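PDB 5H9I: geobacter metallireducens SMUG1, which belongs to the SMUG1 family of the uracil-DNA glycosylase superfamily and has an alpha/beta fold built round a parallel sheet. Local coordinates for residues L35-R38 and E39-V42; R115-W118 and G119-E123; E199-G203 and F204-V208. One frame throughout, in Å; residues are numbered along the deposited sequence.

Contact 1. Residues L35-R38 and E39-V42. With GOL (glycerol), chain C.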
# COMPACT_ATOMS: atom_id res chain seq x y z
N LEU A 35 11.04 -7.36 -1.50
CA LEU A 35 12.29 -8.03 -1.81
C LEU A 35 12.83 -7.67 -3.17
O LEU A 35 14.02 -7.38 -3.31
CB LEU A 35 12.09 -9.53 -1.68
CG LEU A 35 11.56 -10.07 -0.39
CD1 LEU A 35 11.38 -11.61 -0.39
CD2 LEU A 35 12.49 -9.72 0.72
N TYR A 36 12.01 -7.67 -4.20
CA TYR A 36 12.51 -7.41 -5.54
C TYR A 36 12.54 -5.96 -6.00
O TYR A 36 13.13 -5.65 -6.96
CB TYR A 36 11.77 -8.31 -6.56
CG TYR A 36 10.32 -8.04 -6.79
CD1 TYR A 36 9.94 -6.96 -7.54
CD2 TYR A 36 9.36 -8.87 -6.33
CE1 TYR A 36 8.62 -6.72 -7.79
CE2 TYR A 36 8.04 -8.64 -6.59
CZ TYR A 36 7.67 -7.56 -7.30
OH TYR A 36 6.38 -7.34 -7.57
N ALA A 37 11.88 -5.10 -5.23
CA ALA A 37 11.89 -3.67 -5.51
C ALA A 37 12.27 -2.92 -4.24
O ALA A 37 11.72 -1.93 -3.91
CB ALA A 37 10.53 -3.20 -6.01
N ARG A 38 13.26 -3.45 -3.57
CA ARG A 38 13.67 -2.94 -2.28
C ARG A 38 14.26 -1.53 -2.33
O ARG A 38 13.94 -0.75 -1.54
CB ARG A 38 14.60 -3.94 -1.57
CG ARG A 38 14.95 -3.46 -0.16
CD ARG A 38 15.48 -4.48 0.84
NE ARG A 38 15.57 -3.93 2.20
CZ ARG A 38 16.50 -3.08 2.59
NH1 ARG A 38 17.43 -2.71 1.74
NH2 ARG A 38 16.53 -2.59 3.82
N GLU A 39 15.08 -1.26 -3.33
CA GLU A 39 15.74 0.03 -3.42
C GLU A 39 14.71 1.13 -3.60
O GLU A 39 14.69 2.10 -2.85
CB GLU A 39 16.93 0.10 -4.42
CG GLU A 39 18.02 -0.76 -3.88
CD GLU A 39 19.29 -0.74 -4.70
OE1 GLU A 39 19.19 -0.31 -5.84
OE2 GLU A 39 20.30 -1.09 -4.05
N PRO A 40 13.78 0.98 -4.56
CA PRO A 40 12.80 2.08 -4.70
C PRO A 40 11.82 2.13 -3.49
O PRO A 40 11.40 3.23 -3.07
CB PRO A 40 12.09 1.82 -6.00
CG PRO A 40 12.50 0.41 -6.35
CD PRO A 40 13.80 0.11 -5.76
N HIS A 41 11.50 0.97 -2.92
CA HIS A 41 10.62 0.98 -1.73
C HIS A 41 11.29 1.71 -0.56
O HIS A 41 10.66 2.56 0.06
CB HIS A 41 10.32 -0.44 -1.36
CG HIS A 41 9.41 -0.55 -0.17
ND1 HIS A 41 8.06 -0.20 -0.23
CD2 HIS A 41 9.64 -0.88 1.11
CE1 HIS A 41 7.53 -0.36 0.97
NE2 HIS A 41 8.46 -0.76 1.80
N VAL A 42 12.54 1.38 -0.27
CA VAL A 42 13.23 2.07 0.80
C VAL A 42 13.45 3.54 0.50
O VAL A 42 13.46 4.36 1.42
CB VAL A 42 14.53 1.28 1.15
CG1 VAL A 42 15.37 2.06 2.13
CG2 VAL A 42 14.18 -0.09 1.72
C1 GOL C . 16.88 -3.97 -5.64
O1 GOL C . 15.94 -2.79 -5.59
C2 GOL C . 16.09 -5.21 -5.80
O2 GOL C . 15.30 -5.42 -4.63
C3 GOL C . 17.11 -6.38 -5.89
O3 GOL C . 16.42 -7.58 -6.06
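Arg38 and Val42 meet in a local contact at the start of helix 38-48, where the chain leaves the short helix 33-36 and turns at Ala37, the N-cap residue of the longer one. The first two helical bonds run from His41 N to Ala37 O (3.1 Å) and from Val42 N to Arg38 O (2.8 Å). Beside them the ring of Pro40 is laid against the Ala37 carbonyl, with CD 3.5 Å from Ala37 O. Pro40 has no N-H to offer, which costs little in the first turn, where N-H groups have no helical carbonyl before them.

The N-H groups of Arg38 and Glu39 find glycerol. Glycerol O2 accepts from Arg38 N at 3.0 Å and donates to Leu35 O at 2.7 Å. Glycerol O1 accepts from Glu39 N at 2.9 Å. The molecule probably came from the crystallisation liquor; it also bonds to Thr89 and Thr91.

With CG opposite its own backbone N (chi1 -176°), the Arg38 chain stretches out from CG to NE, and its guanidinium carries one face over Val42. The methyl CG2 of Val42 sits under the middle of that plane, 3.9 Å from Arg38 CZ. A salt bridge from NH2 to Asp12 holds the far end of the group. Of the His41 side chain, CB lies 3.3 Å from Ala37 O, while the imidazole turns away, bonded through ND1 to Gly71 O and through NE2 to Ser11 OG. Together this is the build of a helix N-terminus after a sharp helix-to-helix turn, with an i to i+4 arginine-valine pair on its outer side.

Contact 2. Residues R115-W118 and G119-E123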
# COMPACT_ATOMS: atom_id res chain seq x y z
N ARG A 115 -2.79 6.38 -10.32
CA ARG A 115 -2.84 7.61 -11.04
C ARG A 115 -3.82 8.59 -10.50
O ARG A 115 -3.52 9.76 -10.32
CB ARG A 115 -3.12 7.38 -12.59
CG ARG A 115 -2.69 8.42 -13.47
CD ARG A 115 -2.90 7.99 -14.94
NE ARG A 115 -4.30 7.96 -15.20
CZ ARG A 115 -4.90 6.98 -15.93
NH1 ARG A 115 -4.21 5.91 -16.39
NH2 ARG A 115 -6.20 7.12 -16.21
N ARG A 116 -5.00 8.06 -10.17
CA ARG A 116 -6.01 8.90 -9.57
C ARG A 116 -5.58 9.37 -8.15
O ARG A 116 -5.81 10.55 -7.82
CB ARG A 116 -7.33 8.13 -9.44
CG ARG A 116 -8.08 8.04 -10.79
CD ARG A 116 -9.38 7.29 -10.59
NE ARG A 116 -10.11 7.26 -11.87
CZ ARG A 116 -11.20 6.52 -12.07
NH1 ARG A 116 -11.65 5.69 -11.18
NH2 ARG A 116 -11.83 6.69 -13.24
N LEU A 117 -5.15 8.44 -7.34
CA LEU A 117 -4.82 8.81 -5.93
C LEU A 117 -3.69 9.78 -5.85
O LEU A 117 -3.82 10.89 -5.27
CB LEU A 117 -4.53 7.56 -5.14
CG LEU A 117 -4.12 7.76 -3.67
CD1 LEU A 117 -5.00 6.80 -2.87
CD2 LEU A 117 -2.69 7.51 -3.37
N TRP A 118 -2.59 9.47 -6.50
CA TRP A 118 -1.43 10.35 -6.42
C TRP A 118 -1.65 11.63 -7.22
O TRP A 118 -1.15 12.71 -6.92
CB TRP A 118 -0.10 9.69 -6.82
CG TRP A 118 0.37 8.66 -5.86
CD1 TRP A 118 0.47 7.30 -6.07
CD2 TRP A 118 0.93 8.89 -4.56
NE1 TRP A 118 0.96 6.71 -4.99
CE2 TRP A 118 1.28 7.64 -4.03
CE3 TRP A 118 1.14 10.02 -3.80
CZ2 TRP A 118 1.78 7.48 -2.79
CZ3 TRP A 118 1.68 9.87 -2.56
CH2 TRP A 118 2.02 8.64 -2.05
N GLY A 119 -2.49 11.52 -8.29
CA GLY A 119 -2.72 12.72 -9.05
C GLY A 119 -3.54 13.74 -8.25
O GLY A 119 -3.34 14.96 -8.34
N PHE A 120 -4.48 13.24 -7.47
CA PHE A 120 -5.32 14.08 -6.59
C PHE A 120 -4.45 14.64 -5.50
O PHE A 120 -4.53 15.78 -5.20
CB PHE A 120 -6.43 13.18 -6.04
CG PHE A 120 -7.24 13.69 -4.85
CD1 PHE A 120 -7.97 14.78 -4.93
CD2 PHE A 120 -7.34 12.92 -3.73
CE1 PHE A 120 -8.77 15.18 -3.86
CE2 PHE A 120 -8.13 13.28 -2.67
CZ PHE A 120 -8.85 14.44 -2.75
N ILE A 121 -3.57 13.83 -4.97
CA ILE A 121 -2.66 14.42 -3.95
C ILE A 121 -1.77 15.50 -4.54
O ILE A 121 -1.57 16.56 -3.87
CB ILE A 121 -1.85 13.24 -3.36
CG1 ILE A 121 -2.70 12.37 -2.43
CG2 ILE A 121 -0.59 13.80 -2.65
CD1 ILE A 121 -2.20 11.00 -2.08
N ARG A 122 -1.23 15.31 -5.72
CA ARG A 122 -0.43 16.30 -6.37
C ARG A 122 -1.22 17.59 -6.60
O ARG A 122 -0.77 18.65 -6.40
CB ARG A 122 0.18 15.78 -7.68
CG ARG A 122 0.95 16.83 -8.47
CD ARG A 122 1.70 16.30 -9.69
NE ARG A 122 0.84 15.47 -10.49
CZ ARG A 122 1.25 14.52 -11.34
NH1 ARG A 122 2.53 14.28 -11.57
NH2 ARG A 122 0.32 13.80 -11.97
N GLU A 123 -2.41 17.42 -7.10
CA GLU A 123 -3.29 18.61 -7.29
C GLU A 123 -3.54 19.28 -5.99
O GLU A 123 -3.61 20.56 -6.02
CB GLU A 123 -4.60 18.14 -7.93
CG GLU A 123 -4.45 17.73 -9.36
CD GLU A 123 -5.72 17.08 -9.92
OE1 GLU A 123 -6.73 16.93 -9.16
OE2 GLU A 123 -5.64 16.71 -11.11
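Helix 112-125 runs between neighbouring helices of the fold, and along it Leu117 and Trp118 meet Ile121 one turn further on in an apolar cluster. The methyl CD1 of Ile121 is the meeting point. It touches Leu117 CD2 at 3.8 Å, in an i to i+4 pair whose side chains run side by side, and it approaches Trp118 CE3 at 3.9 Å, one residue nearer. Ile121 keeps CG1 opposite its carbonyl carbon (chi1 -74°), which lets the end of the chain lean back toward the preceding turn. Leu117 closes the group by placing CD2 over one face of the Trp118 ring, offset toward its rim.

Four backbone bonds link the turns: Gly119 N donates to Arg115 O (2.9 Å), Phe120 N to Arg116 O, Ile121 N to Leu117 O and Arg122 N to Trp118 O. The CB of Phe120 lies 3.2 Å from Arg116 O, and its ring leads away to meet Trp225 and Phe240.

Helices 77-84 and 128-132 cover the Trp118 and Ile121 side, through Trp83 and Phe131, and helix 219-235 covers the side of Phe120 and Arg116. The indole NE1 of Trp118 bonds to Pro73 O, and Phe74 touches the ring; both residues line the xanthine pocket, so Trp118 stands in the second shell behind it. Arg116 is bonded to Pro214 O and Asn222 OD1. The arrangement is that of a helix packed between neighbouring helices, its first turn contributing Ser113 to the xanthine pocket.

Contact 3. Residues E199-G203 and F204-V208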
# COMPACT_ATOMS: atom_id res chain seq x y z
N GLU A 199 -9.47 -3.63 13.02
CA GLU A 199 -9.08 -4.89 13.71
C GLU A 199 -7.69 -4.78 14.35
O GLU A 199 -7.46 -5.17 15.48
CB GLU A 199 -9.08 -6.10 12.79
CG GLU A 199 -10.44 -6.61 12.36
CD GLU A 199 -11.08 -7.51 13.43
OE1 GLU A 199 -10.40 -8.36 13.94
OE2 GLU A 199 -12.21 -7.26 13.72
N ALA A 200 -6.74 -4.23 13.61
CA ALA A 200 -5.38 -4.17 14.06
C ALA A 200 -5.12 -3.14 15.13
O ALA A 200 -4.20 -3.32 15.93
CB ALA A 200 -4.44 -3.95 12.85
N LEU A 201 -5.83 -2.02 15.10
CA LEU A 201 -5.54 -0.84 15.87
C LEU A 201 -6.51 -0.55 17.03
O LEU A 201 -6.39 0.48 17.65
CB LEU A 201 -5.46 0.39 14.96
CG LEU A 201 -4.44 0.23 13.86
CD1 LEU A 201 -4.57 1.39 12.89
CD2 LEU A 201 -3.05 0.15 14.41
N GLU A 202 -7.44 -1.47 17.28
CA GLU A 202 -8.32 -1.26 18.45
C GLU A 202 -7.50 -1.10 19.74
O GLU A 202 -6.57 -1.84 20.01
CB GLU A 202 -9.27 -2.39 18.52
CG GLU A 202 -10.29 -2.18 19.64
CD GLU A 202 -11.28 -3.25 19.76
OE1 GLU A 202 -11.96 -3.50 18.78
OE2 GLU A 202 -11.28 -3.88 20.85
N GLY A 203 -7.86 -0.07 20.50
CA GLY A 203 -7.23 0.33 21.70
C GLY A 203 -6.10 1.25 21.58
O GLY A 203 -5.59 1.76 22.58
N PHE A 204 -5.63 1.53 20.36
CA PHE A 204 -4.74 2.62 20.15
C PHE A 204 -5.50 3.97 20.20
O PHE A 204 -6.67 4.11 19.85
CB PHE A 204 -4.02 2.46 18.77
CG PHE A 204 -2.98 1.39 18.77
CD1 PHE A 204 -3.30 0.04 18.86
CD2 PHE A 204 -1.66 1.68 18.70
CE1 PHE A 204 -2.36 -0.97 18.88
CE2 PHE A 204 -0.69 0.69 18.64
CZ PHE A 204 -1.02 -0.64 18.82
N ASP A 205 -4.74 4.98 20.51
CA ASP A 205 -5.31 6.30 20.54
C ASP A 205 -5.33 6.95 19.13
O ASP A 205 -4.63 7.93 18.87
CB ASP A 205 -4.53 7.12 21.52
CG ASP A 205 -5.26 8.42 21.87
OD1 ASP A 205 -6.45 8.62 21.57
OD2 ASP A 205 -4.58 9.24 22.50
N VAL A 206 -6.09 6.36 18.21
CA VAL A 206 -6.19 6.80 16.82
C VAL A 206 -7.62 6.64 16.39
O VAL A 206 -8.27 5.76 16.88
CB VAL A 206 -5.40 5.99 15.76
CG1 VAL A 206 -3.97 6.22 15.84
CG2 VAL A 206 -5.71 4.52 15.81
N GLU A 207 -8.12 7.48 15.49
CA GLU A 207 -9.37 7.27 14.90
C GLU A 207 -9.12 6.50 13.63
O GLU A 207 -8.08 6.73 12.97
CB GLU A 207 -10.03 8.63 14.56
CG GLU A 207 -10.37 9.47 15.77
CD GLU A 207 -11.30 8.79 16.82
OE1 GLU A 207 -12.26 7.99 16.47
OE2 GLU A 207 -10.99 9.03 18.00
N VAL A 208 -10.06 5.71 13.20
CA VAL A 208 -10.01 4.99 11.96
C VAL A 208 -11.23 5.34 11.11
O VAL A 208 -12.38 5.33 11.62
CB VAL A 208 -9.92 3.50 12.13
CG1 VAL A 208 -10.08 2.74 10.80
CG2 VAL A 208 -8.69 3.10 12.90
O HOH W 1 -8.30 2.80 17.45
O HOH W 2 -9.14 2.28 19.71
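Leu201 O takes two partners: Phe204 N donates to it at 3.0 Å, and water 1 lies at the same distance and can donate to it, although more acceptors surround this water than it has protons to give. The bond from Phe204 N closes a type II beta turn with Glu202 and Gly203 at its corners. Gly203 takes the positive phi (87°) that the second corner of such a turn requires.

Water 1 can also donate to Val206 O, tying Leu201 to the chain just ahead of strand 207-211. Water 2 spans the turn itself, receiving Gly203 N at 2.8 Å and donating to Phe204 O. That carbonyl is also the acceptor of a weak bond from Val206 N, which folds an inverse gamma turn about Asp205.

The Phe204 side chain curls back over the turn. Its CG lies opposite the carbonyl carbon (chi1 -73°), and this brings CD1 to 3.3 Å from Leu201 O. Leu201 CD2 stands over one face of the ring, a loose approach of 4.5 Å to Phe204 CD1, while Glu202 O lies near the ring's plane at its edge. Beyond, Phe204 rests on Arg175 and Val179 of helix 160-181, and Arg175 in turn bonds to Ala200 O.

Leu201 also touches the chain leading into the strand: its CB lies 4.2 Å from Val206 CG2, and its CD1 approaches CG2 of Val208, a residue of the strand itself. Val208 also packs on Cys197 and His198, and backbone bonds between Glu207 and both Arg184 and Val186 begin the pairing with strand 185-189. The turn is the helix-to-strand connection of the beta-alpha-beta unit 185-189, 191-201 and 207-211, with Leu201 in loose apolar contact with Val206 and Val208.

Contacts 1, 2 and 3 follow one another along the chain and none touches another. Contacts 1 and 2 are nearest, their centres about 22 Å apart and their closest atoms about 10 Å; contact 3 lies about 28 Å from the first and about 27 Å from the second, centre to centre, with contacts 1 and 3 on opposite sides of the chain's centre. Contact 1 joins helices 33-36 and 38-48, contact 2 lies within 112-125, and contact 3 leads from 191-201 into 207-211, one of the parallel sheet's outermost strands. Trp118, bonded to pocket residue Pro73, places contact 2 behind the xanthine pocket; contact 1 is merely nearby, its His41 side chain about 9 Å from the xanthine.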